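PDB 3TQF: Hpr(Ser) kinase, which probably phosphorylates a serine of the phosphocarrier protein HPr at the expense of ATP and removes that phosphate again. Local coordinates for residues K4-A9 against D46-L51. Residues are numbered along the deposited sequence; the frame is centred on the assembly and turned at random.
Sequences KQTWHA and DDVIDL
With CG anti to the backbone N (chi1 -176° in Trp7, 177° in His8), each ring is set beside its own carbonyl carbon; as neighbours on strand 5-8 the two residues take opposite faces, the indole that of Ile49 and Leu51, the imidazole that of Val48. Leu51 CD1 sits 3.6 Å from Trp7 CB and 3.8 Å from Trp7 CE3, coming obliquely to the indole; Ile49 CD1 approaches its pyrrole end, 4.2 Å from Trp7 CD1. His8 ND1 donates to Asp47 O at 3.0 Å, the oxygen being near the ring plane. That carbonyl also takes a weak bond from Ala9 N, so two donors meet on one oxygen just ahead of strand 48-51. The Asp47 carboxylate is turned 74° from the ring, and its OD1 makes no hydrogen bond with His8 ND1. Trp7 and Ile49 form an antiparallel hydrogen-bonded pair through Ile49 N to Trp7 O and the weak return bond from Trp7 N to Ile49 O, both 2.9 Å; Thr6-Asp50 and His8-Val48 are non-hydrogen-bonded pairs. Within this chain's HPr kinase C-terminal domain, 5-8 is an edge strand on 48-53, which continues to 58-61 through Asp50 and Ser61; Trp7 and Ile49 pack on Leu20 of strand 17-23, Trp7 and Leu51 on Ile123 of strand 117-123.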
ATOM      1  N   LYS A   4      10.506  37.008  -9.093  1.00 75.66           N
ATOM      2  CA  LYS A   4      10.389  35.640  -9.688  1.00 71.90           C
ATOM      3  C   LYS A   4       9.303  34.813  -8.997  1.00 68.37           C
ATOM      4  O   LYS A   4       8.839  35.160  -7.909  1.00 68.82           O
ATOM      5  CB  LYS A   4      11.742  34.920  -9.668  1.00 71.54           C
ATOM      6  CG  LYS A   4      12.613  35.214 -10.898  1.00 73.96           C
ATOM      7  CD  LYS A   4      12.993  36.696 -11.003  1.00 78.35           C
ATOM      8  CE  LYS A   4      13.884  36.956 -12.211  1.00 80.92           C
ATOM      9  NZ  LYS A   4      14.219  38.403 -12.366  1.00 85.67           N
ATOM     10  N   GLN A   5       8.929  33.707  -9.638  1.00 65.02           N
ATOM     11  CA  GLN A   5       7.635  33.073  -9.421  1.00 62.25           C
ATOM     12  C   GLN A   5       7.710  31.813  -8.577  1.00 59.02           C
ATOM     13  O   GLN A   5       8.443  30.884  -8.904  1.00 57.56           O
ATOM     14  CB  GLN A   5       7.017  32.716 -10.772  1.00 61.40           C
ATOM     15  CG  GLN A   5       7.070  33.836 -11.801  1.00 64.60           C
ATOM     16  CD  GLN A   5       6.276  35.049 -11.384  1.00 67.38           C
ATOM     17  OE1 GLN A   5       5.098  34.950 -11.044  1.00 66.99           O
ATOM     18  NE2 GLN A   5       6.917  36.208 -11.410  1.00 71.17           N
ATOM     19  N   THR A   6       6.930  31.786  -7.501  1.00 58.24           N
ATOM     20  CA  THR A   6       6.756  30.589  -6.690  1.00 55.30           C
ATOM     21  C   THR A   6       5.421  29.944  -7.030  1.00 52.99           C
ATOM     22  O   THR A   6       4.576  30.557  -7.673  1.00 54.03           O
ATOM     23  CB  THR A   6       6.781  30.912  -5.190  1.00 56.28           C
ATOM     24  OG1 THR A   6       5.761  31.872  -4.894  1.00 58.34           O
ATOM     25  CG2 THR A   6       8.134  31.473  -4.781  1.00 58.56           C
ATOM     26  N   TRP A   7       5.237  28.706  -6.586  1.00 50.18           N
ATOM     27  CA  TRP A   7       4.000  27.970  -6.812  1.00 48.16           C
ATOM     28  C   TRP A   7       3.808  26.976  -5.674  1.00 46.26           C
ATOM     29  O   TRP A   7       4.730  26.242  -5.336  1.00 45.20           O
ATOM     30  CB  TRP A   7       4.079  27.249  -8.155  1.00 46.84           C
ATOM     31  CG  TRP A   7       2.843  26.520  -8.558  1.00 45.34           C
ATOM     32  CD1 TRP A   7       2.467  25.279  -8.158  1.00 43.41           C
ATOM     33  CD2 TRP A   7       1.832  26.972  -9.466  1.00 46.27           C
ATOM     34  NE1 TRP A   7       1.277  24.928  -8.749  1.00 43.17           N
ATOM     35  CE2 TRP A   7       0.867  25.953  -9.558  1.00 45.00           C
ATOM     36  CE3 TRP A   7       1.646  28.142 -10.201  1.00 48.46           C
ATOM     37  CZ2 TRP A   7      -0.271  26.068 -10.353  1.00 45.63           C
ATOM     38  CZ3 TRP A   7       0.519  28.254 -10.990  1.00 49.40           C
ATOM     39  CH2 TRP A   7      -0.425  27.224 -11.059  1.00 47.89           C
ATOM     40  N   HIS A   8       2.618  26.964  -5.080  1.00 46.15           N
ATOM     41  CA  HIS A   8       2.342  26.098  -3.935  1.00 44.96           C
ATOM     42  C   HIS A   8       1.883  24.710  -4.392  1.00 42.38           C
ATOM     43  O   HIS A   8       0.741  24.519  -4.798  1.00 42.27           O
ATOM     44  CB  HIS A   8       1.310  26.745  -2.999  1.00 46.68           C
ATOM     45  CG  HIS A   8       0.924  25.882  -1.838  1.00 46.14           C
ATOM     46  ND1 HIS A   8       1.804  25.014  -1.234  1.00 45.39           N
ATOM     47  CD2 HIS A   8      -0.246  25.752  -1.173  1.00 47.11           C
ATOM     48  CE1 HIS A   8       1.189  24.380  -0.251  1.00 45.55           C
ATOM     49  NE2 HIS A   8      -0.055  24.812  -0.191  1.00 46.32           N
ATOM     50  N   ALA A   9       2.789  23.744  -4.316  1.00 40.66           N
ATOM     51  CA  ALA A   9       2.487  22.369  -4.689  1.00 38.61           C
ATOM     52  C   ALA A   9       3.692  21.476  -4.419  1.00 37.49           C
ATOM     53  O   ALA A   9       4.777  21.967  -4.107  1.00 38.32           O
ATOM     54  CB  ALA A   9       2.096  22.292  -6.164  1.00 38.12           C
ATOM     55  N   ASP A  46       9.103  19.681  -2.146  1.00 43.73           N
ATOM     56  CA  ASP A  46       7.931  19.618  -1.280  1.00 43.65           C
ATOM     57  C   ASP A  46       7.430  21.040  -1.062  1.00 45.06           C
ATOM     58  O   ASP A  46       8.220  21.989  -1.070  1.00 46.79           O
ATOM     59  CB  ASP A  46       8.312  18.985   0.068  1.00 44.47           C
ATOM     60  CG  ASP A  46       7.126  18.331   0.789  1.00 44.60           C
ATOM     61  OD1 ASP A  46       6.384  17.538   0.155  1.00 43.44           O
ATOM     62  OD2 ASP A  46       6.964  18.585   2.008  1.00 46.65           O
ATOM     63  N   ASP A  47       6.119  21.182  -0.892  1.00 44.74           N
ATOM     64  CA  ASP A  47       5.477  22.455  -0.519  1.00 46.32           C
ATOM     65  C   ASP A  47       5.520  23.577  -1.561  1.00 46.86           C
ATOM     66  O   ASP A  47       4.475  23.969  -2.072  1.00 47.18           O
ATOM     67  CB  ASP A  47       6.015  22.988   0.817  1.00 48.28           C
ATOM     68  CG  ASP A  47       5.238  24.204   1.308  1.00 51.08           C
ATOM     69  OD1 ASP A  47       3.988  24.182   1.231  1.00 51.51           O
ATOM     70  OD2 ASP A  47       5.870  25.187   1.765  1.00 54.58           O
ATOM     71  N   VAL A  48       6.704  24.117  -1.848  1.00 47.54           N
ATOM     72  CA  VAL A  48       6.830  25.285  -2.736  1.00 48.60           C
ATOM     73  C   VAL A  48       7.837  25.046  -3.859  1.00 48.07           C
ATOM     74  O   VAL A  48       8.848  24.385  -3.657  1.00 48.05           O
ATOM     75  CB  VAL A  48       7.238  26.538  -1.943  1.00 51.19           C
ATOM     76  CG1 VAL A  48       7.570  27.690  -2.875  1.00 53.13           C
ATOM     77  CG2 VAL A  48       6.122  26.938  -0.999  1.00 52.23           C
ATOM     78  N   ILE A  49       7.546  25.599  -5.036  1.00 48.02           N
ATOM     79  CA  ILE A  49       8.355  25.391  -6.236  1.00 47.73           C
ATOM     80  C   ILE A  49       8.696  26.723  -6.892  1.00 49.90           C
ATOM     81  O   ILE A  49       7.816  27.558  -7.082  1.00 50.69           O
ATOM     82  CB  ILE A  49       7.584  24.583  -7.297  1.00 45.83           C
ATOM     83  CG1 ILE A  49       6.902  23.371  -6.687  1.00 44.12           C
ATOM     84  CG2 ILE A  49       8.508  24.115  -8.398  1.00 45.86           C
ATOM     85  CD1 ILE A  49       5.843  22.807  -7.579  1.00 43.60           C
ATOM     86  N   ASP A  50       9.962  26.914  -7.252  1.00 51.07           N
ATOM     87  CA  ASP A  50      10.341  28.034  -8.108  1.00 53.42           C
ATOM     88  C   ASP A  50      10.059  27.650  -9.558  1.00 52.45           C
ATOM     89  O   ASP A  50      10.382  26.538  -9.979  1.00 50.70           O
ATOM     90  CB  ASP A  50      11.821  28.393  -7.944  1.00 55.78           C
ATOM     91  CG  ASP A  50      12.152  28.915  -6.556  1.00 57.64           C
ATOM     92  OD1 ASP A  50      11.264  28.933  -5.675  1.00 57.79           O
ATOM     93  OD2 ASP A  50      13.315  29.309  -6.344  1.00 60.35           O
ATOM     94  N   LEU A  51       9.448  28.568 -10.305  1.00 53.56           N
ATOM     95  CA  LEU A  51       9.113  28.348 -11.707  1.00 53.25           C
ATOM     96  C   LEU A  51       9.830  29.361 -12.592  1.00 56.32           C
ATOM     97  O   LEU A  51      10.089  30.488 -12.172  1.00 58.69           O
ATOM     98  CB  LEU A  51       7.601  28.474 -11.920  1.00 52.44           C
ATOM     99  CG  LEU A  51       6.674  27.481 -11.212  1.00 49.87           C
ATOM    100  CD1 LEU A  51       5.231  27.859 -11.491  1.00 50.06           C
ATOM    101  CD2 LEU A  51       6.932  26.043 -11.640  1.00 47.63           C
TER